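Local coordinates for putative lipoprotein LppA (Mycobacterium tuberculosis, PDB 2V7S) that is of unknown function but is a putative membrane-attached lipoprotein of a family confined to pathogenic mycobacteria, at residues 122-135 with 160-173. Numbering follows the deposited sequence.
Sequences FGATFSAEDFKIAA and RDYDVQGNGYEFRL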
loop_
_atom_site.group_PDB
_atom_site.type_symbol
_atom_site.label_atom_id
_atom_site.label_comp_id
_atom_site.label_asym_id
_atom_site.label_seq_id
_atom_site.Cartn_x
_atom_site.Cartn_y
_atom_site.Cartn_z
ATOM N N PHE A 122 -29.902 -11.493 -24.105
ATOM C CA PHE A 122 -30.903 -12.545 -24.387
ATOM C C PHE A 122 -31.985 -11.957 -25.308
ATOM O O PHE A 122 -32.186 -10.756 -25.321
ATOM C CB PHE A 122 -31.512 -13.139 -23.104
ATOM C CG PHE A 122 -30.513 -13.947 -22.287
ATOM C CD1 PHE A 122 -29.832 -13.351 -21.229
ATOM C CD2 PHE A 122 -30.266 -15.281 -22.591
ATOM C CE1 PHE A 122 -28.887 -14.088 -20.479
ATOM C CE2 PHE A 122 -29.293 -16.038 -21.858
ATOM C CZ PHE A 122 -28.639 -15.405 -20.778
ATOM N N GLY A 123 -32.610 -12.803 -26.113
ATOM C CA GLY A 123 -33.594 -12.360 -27.102
ATOM C C GLY A 123 -34.885 -11.937 -26.429
ATOM O O GLY A 123 -35.451 -10.854 -26.728
ATOM N N ALA A 124 -35.361 -12.787 -25.532
ATOM C CA ALA A 124 -36.631 -12.558 -24.832
ATOM C C ALA A 124 -36.387 -12.205 -23.371
ATOM O O ALA A 124 -35.326 -12.572 -22.797
ATOM C CB ALA A 124 -37.515 -13.800 -24.921
ATOM N N THR A 125 -37.344 -11.513 -22.755
ATOM C CA THR A 125 -37.251 -11.325 -21.305
ATOM C C THR A 125 -37.724 -12.626 -20.621
ATOM O O THR A 125 -38.443 -13.429 -21.232
ATOM C CB THR A 125 -38.054 -10.110 -20.821
ATOM O OG1 THR A 125 -39.415 -10.234 -21.207
ATOM C CG2 THR A 125 -37.484 -8.819 -21.436
ATOM N N PHE A 126 -37.346 -12.792 -19.362
ATOM C CA PHE A 126 -37.683 -13.972 -18.577
ATOM C C PHE A 126 -38.911 -13.670 -17.732
ATOM O O PHE A 126 -39.031 -12.568 -17.191
ATOM C CB PHE A 126 -36.520 -14.276 -17.622
ATOM C CG PHE A 126 -35.253 -14.684 -18.310
ATOM C CD1 PHE A 126 -34.266 -13.753 -18.597
ATOM C CD2 PHE A 126 -35.009 -16.029 -18.627
ATOM C CE1 PHE A 126 -33.062 -14.140 -19.222
ATOM C CE2 PHE A 126 -33.810 -16.420 -19.276
ATOM C CZ PHE A 126 -32.829 -15.458 -19.565
ATOM N N SER A 127 -39.824 -14.636 -17.631
ATOM C CA SER A 127 -40.854 -14.609 -16.588
ATOM C C SER A 127 -40.155 -14.858 -15.242
ATOM O O SER A 127 -38.963 -15.168 -15.206
ATOM C CB SER A 127 -41.879 -15.716 -16.834
ATOM O OG SER A 127 -41.244 -16.974 -16.598
ATOM N N ALA A 128 -40.900 -14.731 -14.138
ATOM C CA ALA A 128 -40.359 -15.036 -12.800
ATOM C C ALA A 128 -39.859 -16.474 -12.692
ATOM O O ALA A 128 -38.751 -16.727 -12.193
ATOM C CB ALA A 128 -41.411 -14.734 -11.711
ATOM N N GLU A 129 -40.642 -17.415 -13.213
ATOM C CA GLU A 129 -40.247 -18.836 -13.160
ATOM C C GLU A 129 -39.000 -19.125 -14.007
ATOM O O GLU A 129 -38.065 -19.815 -13.561
ATOM C CB GLU A 129 -41.405 -19.729 -13.613
ATOM C CG GLU A 129 -41.450 -21.095 -12.962
ATOM N N ASP A 130 -38.985 -18.617 -15.227
ATOM C CA ASP A 130 -37.839 -18.824 -16.088
ATOM C C ASP A 130 -36.595 -18.130 -15.541
ATOM O O ASP A 130 -35.482 -18.620 -15.708
ATOM C CB ASP A 130 -38.154 -18.450 -17.542
ATOM C CG ASP A 130 -39.170 -19.416 -18.184
ATOM O OD1 ASP A 130 -39.275 -20.576 -17.711
ATOM O OD2 ASP A 130 -39.888 -19.020 -19.126
ATOM N N PHE A 131 -36.788 -16.998 -14.887
ATOM C CA PHE A 131 -35.673 -16.283 -14.286
ATOM C C PHE A 131 -34.991 -17.115 -13.187
ATOM O O PHE A 131 -33.767 -17.176 -13.144
ATOM C CB PHE A 131 -36.076 -14.905 -13.766
ATOM C CG PHE A 131 -34.881 -14.008 -13.444
ATOM C CD1 PHE A 131 -34.466 -13.829 -12.133
ATOM C CD2 PHE A 131 -34.190 -13.346 -14.474
ATOM C CE1 PHE A 131 -33.354 -13.015 -11.826
ATOM C CE2 PHE A 131 -33.075 -12.523 -14.185
ATOM C CZ PHE A 131 -32.661 -12.357 -12.866
ATOM N N LYS A 132 -35.786 -17.758 -12.332
ATOM C CA LYS A 132 -35.244 -18.632 -11.293
ATOM C C LYS A 132 -34.466 -19.777 -11.927
ATOM O O LYS A 132 -33.410 -20.151 -11.437
ATOM C CB LYS A 132 -36.344 -19.200 -10.380
ATOM C CG LYS A 132 -37.272 -18.175 -9.728
ATOM C CD LYS A 132 -38.136 -18.835 -8.615
ATOM C CE LYS A 132 -39.632 -18.427 -8.672
ATOM N NZ LYS A 132 -40.059 -17.210 -7.880
ATOM N N ILE A 133 -34.984 -20.346 -13.013
ATOM C CA ILE A 133 -34.242 -21.390 -13.719
ATOM C C ILE A 133 -32.890 -20.884 -14.233
ATOM O O ILE A 133 -31.833 -21.518 -14.039
ATOM C CB ILE A 133 -35.092 -22.046 -14.845
ATOM C CG1 ILE A 133 -36.187 -22.934 -14.247
ATOM C CG2 ILE A 133 -34.195 -22.857 -15.810
ATOM C CD1 ILE A 133 -37.450 -23.004 -15.096
ATOM N N ALA A 134 -32.901 -19.731 -14.893
ATOM C CA ALA A 134 -31.660 -19.201 -15.459
ATOM C C ALA A 134 -30.679 -18.862 -14.324
ATOM O O ALA A 134 -29.466 -19.092 -14.455
ATOM C CB ALA A 134 -31.956 -17.970 -16.281
ATOM N N ALA A 135 -31.201 -18.273 -13.243
ATOM C CA ALA A 135 -30.378 -17.886 -12.079
ATOM C C ALA A 135 -29.691 -19.126 -11.427
ATOM O O ALA A 135 -28.562 -19.041 -10.939
ATOM C CB ALA A 135 -31.238 -17.143 -11.040
ATOM N N ARG A 160 -35.617 -7.782 -12.734
ATOM C CA ARG A 160 -35.144 -9.003 -12.118
ATOM C C ARG A 160 -33.633 -8.975 -12.141
ATOM O O ARG A 160 -33.018 -8.696 -13.183
ATOM C CB ARG A 160 -35.675 -10.266 -12.813
ATOM C CG ARG A 160 -37.172 -10.228 -13.205
ATOM C CD ARG A 160 -37.598 -11.569 -13.809
ATOM N NE ARG A 160 -38.945 -11.498 -14.398
ATOM C CZ ARG A 160 -40.097 -11.494 -13.722
ATOM N NH1 ARG A 160 -40.128 -11.580 -12.406
ATOM N NH2 ARG A 160 -41.234 -11.404 -14.382
ATOM N N ASP A 161 -33.050 -9.275 -10.984
ATOM C CA ASP A 161 -31.610 -9.192 -10.791
ATOM C C ASP A 161 -31.193 -10.421 -10.000
ATOM O O ASP A 161 -31.872 -10.799 -9.024
ATOM C CB ASP A 161 -31.293 -7.951 -9.984
ATOM C CG ASP A 161 -29.822 -7.651 -9.933
ATOM O OD1 ASP A 161 -29.034 -8.281 -10.676
ATOM O OD2 ASP A 161 -29.461 -6.751 -9.162
ATOM N N TYR A 162 -30.119 -11.046 -10.447
ATOM C CA TYR A 162 -29.488 -12.122 -9.718
ATOM C C TYR A 162 -28.004 -11.884 -9.794
ATOM O O TYR A 162 -27.430 -11.839 -10.882
ATOM C CB TYR A 162 -29.837 -13.517 -10.287
ATOM C CG TYR A 162 -29.109 -14.609 -9.537
ATOM C CD1 TYR A 162 -27.991 -15.220 -10.089
ATOM C CD2 TYR A 162 -29.512 -14.994 -8.248
ATOM C CE1 TYR A 162 -27.284 -16.199 -9.401
ATOM C CE2 TYR A 162 -28.801 -15.989 -7.543
ATOM C CZ TYR A 162 -27.698 -16.581 -8.145
ATOM O OH TYR A 162 -26.949 -17.539 -7.508
ATOM N N ASP A 163 -27.363 -11.760 -8.633
ATOM C CA ASP A 163 -25.931 -11.474 -8.641
ATOM C C ASP A 163 -25.271 -12.474 -7.674
ATOM O O ASP A 163 -25.804 -12.715 -6.586
ATOM C CB ASP A 163 -25.737 -10.020 -8.198
ATOM C CG ASP A 163 -24.301 -9.533 -8.337
ATOM O OD1 ASP A 163 -23.487 -9.835 -7.449
ATOM O OD2 ASP A 163 -24.004 -8.812 -9.323
ATOM N N VAL A 164 -24.166 -13.082 -8.094
ATOM C CA VAL A 164 -23.411 -14.001 -7.238
ATOM C C VAL A 164 -21.912 -13.687 -7.381
ATOM O O VAL A 164 -21.376 -13.528 -8.527
ATOM C CB VAL A 164 -23.805 -15.510 -7.466
ATOM C CG1 VAL A 164 -23.520 -15.984 -8.886
ATOM C CG2 VAL A 164 -23.113 -16.454 -6.424
ATOM N N GLN A 165 -21.257 -13.531 -6.219
ATOM C CA GLN A 165 -19.857 -13.119 -6.172
ATOM C C GLN A 165 -19.060 -13.974 -5.205
ATOM O O GLN A 165 -19.603 -14.634 -4.331
ATOM C CB GLN A 165 -19.712 -11.677 -5.679
ATOM C CG GLN A 165 -20.550 -10.639 -6.337
ATOM C CD GLN A 165 -20.435 -9.327 -5.603
ATOM O OE1 GLN A 165 -19.553 -9.166 -4.748
ATOM N NE2 GLN A 165 -21.301 -8.377 -5.934
ATOM N N GLY A 166 -17.745 -13.913 -5.363
ATOM C CA GLY A 166 -16.844 -14.612 -4.474
ATOM C C GLY A 166 -15.548 -14.837 -5.217
ATOM O O GLY A 166 -15.552 -14.990 -6.446
ATOM N N ASN A 167 -14.442 -14.852 -4.466
ATOM C CA ASN A 167 -13.147 -15.190 -5.019
ATOM C C ASN A 167 -12.738 -14.133 -6.044
ATOM O O ASN A 167 -11.905 -14.365 -6.921
ATOM C CB ASN A 167 -13.210 -16.605 -5.607
ATOM C CG ASN A 167 -11.831 -17.234 -5.839
ATOM O OD1 ASN A 167 -10.873 -16.980 -5.096
ATOM N ND2 ASN A 167 -11.746 -18.108 -6.850
ATOM N N GLY A 168 -13.295 -12.936 -5.896
ATOM C CA GLY A 168 -13.014 -11.866 -6.846
ATOM C C GLY A 168 -13.777 -11.927 -8.176
ATOM O O GLY A 168 -13.584 -11.040 -9.022
ATOM N N TYR A 169 -14.672 -12.910 -8.329
ATOM C CA TYR A 169 -15.585 -12.971 -9.498
ATOM C C TYR A 169 -16.954 -12.412 -9.176
ATOM O O TYR A 169 -17.368 -12.335 -7.983
ATOM C CB TYR A 169 -15.739 -14.409 -10.043
ATOM C CG TYR A 169 -14.444 -14.986 -10.542
ATOM C CD1 TYR A 169 -13.479 -15.452 -9.627
ATOM C CD2 TYR A 169 -14.172 -15.080 -11.916
ATOM C CE1 TYR A 169 -12.290 -16.004 -10.061
ATOM C CE2 TYR A 169 -12.948 -15.603 -12.358
ATOM C CZ TYR A 169 -12.024 -16.046 -11.402
ATOM O OH TYR A 169 -10.835 -16.585 -11.781
ATOM N N GLU A 170 -17.659 -11.992 -10.239
ATOM C CA GLU A 170 -19.031 -11.526 -10.080
ATOM C C GLU A 170 -19.801 -11.937 -11.333
ATOM O O GLU A 170 -19.367 -11.629 -12.423
ATOM C CB GLU A 170 -19.119 -10.002 -9.802
ATOM C CG GLU A 170 -20.615 -9.471 -9.684
ATOM C CD GLU A 170 -20.763 -7.959 -9.450
ATOM O OE1 GLU A 170 -19.756 -7.215 -9.446
ATOM O OE2 GLU A 170 -21.905 -7.482 -9.262
ATOM N N PHE A 171 -20.910 -12.659 -11.156
ATOM C CA PHE A 171 -21.772 -13.089 -12.268
ATOM C C PHE A 171 -23.081 -12.413 -12.072
ATOM O O PHE A 171 -23.653 -12.510 -10.995
ATOM C CB PHE A 171 -21.989 -14.612 -12.239
ATOM C CG PHE A 171 -20.731 -15.429 -12.503
ATOM C CD1 PHE A 171 -19.668 -15.423 -11.604
ATOM C CD2 PHE A 171 -20.626 -16.218 -13.650
ATOM C CE1 PHE A 171 -18.517 -16.193 -11.857
ATOM C CE2 PHE A 171 -19.474 -16.959 -13.905
ATOM C CZ PHE A 171 -18.430 -16.952 -13.014
ATOM N N ARG A 172 -23.600 -11.752 -13.112
ATOM C CA ARG A 172 -24.845 -10.998 -12.947
ATOM C C ARG A 172 -25.790 -11.188 -14.136
ATOM O O ARG A 172 -25.412 -10.960 -15.294
ATOM C CB ARG A 172 -24.565 -9.506 -12.788
ATOM C CG ARG A 172 -25.778 -8.770 -12.219
ATOM C CD ARG A 172 -25.491 -7.294 -12.021
ATOM N NE ARG A 172 -26.627 -6.644 -11.383
ATOM C CZ ARG A 172 -26.717 -5.337 -11.156
ATOM N NH1 ARG A 172 -27.792 -4.851 -10.556
ATOM N NH2 ARG A 172 -25.736 -4.518 -11.544
ATOM N N LEU A 173 -27.003 -11.606 -13.807
ATOM C CA LEU A 173 -28.080 -11.723 -14.738
ATOM C C LEU A 173 -29.069 -10.626 -14.351
ATOM O O LEU A 173 -29.688 -10.686 -13.290
ATOM C CB LEU A 173 -28.706 -13.129 -14.616
ATOM C CG LEU A 173 -29.870 -13.523 -15.518
ATOM C CD1 LEU A 173 -29.325 -13.687 -16.926
ATOM C CD2 LEU A 173 -30.506 -14.852 -15.046
HETATM O O HOH W 1 -41.254 -9.987 -17.268
#
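Phe-131 lays one ring face on Arg-160 CB and turns its rim to Leu-173, where helix 128-143 packs on one face of an antiparallel sheet, against the beta hairpin of strands 160-166 and 169-175. This is the tight part of the contact. A chi1 of -166° swings the Phe-131 ring away from its own backbone N and onto the strands; Arg-160 CB sits over the centre of that face, 3.5 Å from the centroid, a CH-pi contact. The ring edge meets the backbone where the strands pair: Phe-131 CZ lies 3.4 Å from Leu-173 O, which already accepts from Tyr-162 N. Leu-173 divides its methyls, CD2 going to Phe-131 CE2 and Ala-134 CB, CD1 to Phe-122 CE1 at 3.6 Å. Val-77 of helix 59-80 touches Phe-122 and Ala-134 as well, extending the apolar core. Farther along the helix, Ala-135 CB rests over the Tyr-162 ring, 3.9 Å from its centroid, while Tyr-162 OH is hydrogen-bonded to Glu-150 OE2.

The looser, watered side lies at the helix start, where Ser-127 OG caps Asp-130 N. Here the extended Arg-160 chain runs past Phe-131 and lays a guanidinium face over Ala-128 N. A water accepts from Arg-160 NH2, and Arg-160 NE donates to Phe-126 O at 3.0 Å, a bent bond (145°) arriving from above the carbonyl plane.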